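PDB 6FXO: bifunctional autolysin from Staphylococcus aureus subsp. aureus Mu50, which probably hydrolyses bacterial cell-wall peptidoglycan, through N-acetylglucosaminidase (glycoside hydrolase family 73) and amidase activities. Local coordinates for residues 95-100 / 175-180. Residues are numbered along the deposited sequence; the frame is centred on the assembly and turned at random.
Sequences FNKAAQ and AIVGGA
Ile176 lays its CG2 methyl over one face of the Phe95 ring, a CH-pi contact with the methyl carbon 4.2 Å from the ring centroid and only 9° off the normal. The pair joins helices 92-102 and 172-180 of the helical, lysozyme-like glucosaminidase domain, whose segments 95-100 and 175-180 run roughly parallel, 9.0 Å apart at closest approach and with a crossing angle of -21°. The branched isoleucine suits its place because it meets the ring twice: CG2, anti to the backbone N, sits above the ring centre, while the other branch carries CD1 to Phe95 CE2 at 3.7 Å. A flat, wide phenylalanine can meanwhile reach Leu82, Ile110 and Ala113, tying helices 75-82 and 106-116 into the same apolar core. About a turn further on, the small Ala98 and Ala180 meet through their methyls, CB to CB 3.2 Å. The short Ala98 side chain also allows a close backbone approach, its CA lying 5.5 Å from Val177 CA. Ala98 also packs on Leu109, and Ala180 on Tyr102. At the exposed margin, lysine's long methylene chain can touch an apolar neighbour while its charged end extends beyond: Lys97 brings its CD methylene to the CG2 methyl of Val177, 4.2 Å away.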
loop_
_atom_site.group_PDB
_atom_site.type_symbol
_atom_site.label_atom_id
_atom_site.label_comp_id
_atom_site.label_asym_id
_atom_site.label_seq_id
_atom_site.Cartn_x
_atom_site.Cartn_y
_atom_site.Cartn_z
ATOM N N PHE A 95 -9.671 -4.324 12.713
ATOM C CA PHE A 95 -8.765 -3.577 11.871
ATOM C C PHE A 95 -8.283 -2.300 12.492
ATOM O O PHE A 95 -7.104 -1.988 12.371
ATOM C CB PHE A 95 -9.367 -3.270 10.470
ATOM C CG PHE A 95 -9.110 -4.294 9.381
ATOM C CD1 PHE A 95 -7.844 -4.445 8.817
ATOM C CD2 PHE A 95 -10.122 -5.126 8.940
ATOM C CE1 PHE A 95 -7.601 -5.416 7.860
ATOM C CE2 PHE A 95 -9.879 -6.090 7.971
ATOM C CZ PHE A 95 -8.625 -6.230 7.442
ATOM N N ASN A 96 -9.178 -1.557 13.203
ATOM C CA ASN A 96 -8.673 -0.329 13.777
ATOM C C ASN A 96 -7.634 -0.680 14.792
ATOM O O ASN A 96 -6.658 0.035 15.045
ATOM C CB ASN A 96 -9.829 0.433 14.393
ATOM C CG ASN A 96 -9.559 1.899 14.515
ATOM O OD1 ASN A 96 -9.159 2.330 15.603
ATOM N ND2 ASN A 96 -9.730 2.726 13.443
ATOM N N LYS A 97 -7.831 -1.827 15.328
ATOM C CA LYS A 97 -6.948 -2.376 16.349
ATOM C C LYS A 97 -5.603 -2.686 15.763
ATOM O O LYS A 97 -4.599 -2.304 16.363
ATOM C CB LYS A 97 -7.556 -3.646 16.981
ATOM C CG LYS A 97 -7.134 -3.917 18.432
ATOM C CD LYS A 97 -7.061 -5.429 18.746
ATOM C CE LYS A 97 -6.724 -5.733 20.197
ATOM N NZ LYS A 97 -6.466 -7.190 20.453
ATOM N N ALA A 98 -5.551 -3.376 14.586
ATOM C CA ALA A 98 -4.250 -3.640 14.076
ATOM C C ALA A 98 -3.618 -2.339 13.707
ATOM O O ALA A 98 -2.394 -2.204 13.830
ATOM C CB ALA A 98 -4.349 -4.549 12.872
ATOM N N ALA A 99 -4.468 -1.356 13.273
ATOM C CA ALA A 99 -3.870 -0.086 12.901
ATOM C C ALA A 99 -3.236 0.669 14.074
ATOM O O ALA A 99 -2.072 1.110 13.996
ATOM C CB ALA A 99 -4.899 0.790 12.207
ATOM N N GLN A 100 -3.991 0.835 15.161
ATOM C CA GLN A 100 -3.348 1.550 16.248
ATOM C C GLN A 100 -2.201 0.810 16.886
ATOM O O GLN A 100 -1.292 1.472 17.358
ATOM C CB GLN A 100 -4.307 2.023 17.362
ATOM C CG GLN A 100 -5.762 1.624 17.277
ATOM C CD GLN A 100 -6.411 1.835 18.624
ATOM O OE1 GLN A 100 -6.834 2.941 18.976
ATOM N NE2 GLN A 100 -6.512 0.761 19.415
ATOM N N ALA A 175 -7.166 -13.623 12.860
ATOM C CA ALA A 175 -6.199 -13.695 11.782
ATOM C C ALA A 175 -5.779 -12.278 11.462
ATOM O O ALA A 175 -4.631 -12.013 11.107
ATOM C CB ALA A 175 -6.813 -14.353 10.561
ATOM N N ILE A 176 -6.724 -11.352 11.599
ATOM C CA ILE A 176 -6.392 -9.973 11.321
ATOM C C ILE A 176 -5.377 -9.406 12.310
ATOM O O ILE A 176 -4.458 -8.687 11.898
ATOM C CB ILE A 176 -7.699 -9.147 11.378
ATOM C CG1 ILE A 176 -8.538 -9.467 10.176
ATOM C CG2 ILE A 176 -7.407 -7.638 11.502
ATOM C CD1 ILE A 176 -10.028 -9.012 10.200
ATOM N N VAL A 177 -5.489 -9.762 13.606
ATOM C CA VAL A 177 -4.494 -9.166 14.469
ATOM C C VAL A 177 -3.139 -9.720 14.279
ATOM O O VAL A 177 -2.180 -8.960 14.160
ATOM C CB VAL A 177 -4.887 -9.073 15.961
ATOM C CG1 VAL A 177 -3.958 -8.097 16.683
ATOM C CG2 VAL A 177 -6.335 -8.618 16.102
ATOM N N GLY A 178 -3.026 -11.031 14.207
ATOM C CA GLY A 178 -1.712 -11.582 14.021
ATOM C C GLY A 178 -1.143 -11.337 12.636
ATOM O O GLY A 178 0.086 -11.135 12.562
ATOM N N GLY A 179 -2.001 -11.290 11.543
ATOM C CA GLY A 179 -1.394 -11.060 10.252
ATOM C C GLY A 179 -0.938 -9.638 10.126
ATOM O O GLY A 179 0.037 -9.348 9.415
ATOM N N ALA A 180 -1.592 -8.757 10.899
ATOM C CA ALA A 180 -1.182 -7.380 10.774
ATOM C C ALA A 180 0.211 -6.970 11.085
ATOM O O ALA A 180 0.697 -6.105 10.373
ATOM C CB ALA A 180 -2.162 -6.480 11.494
#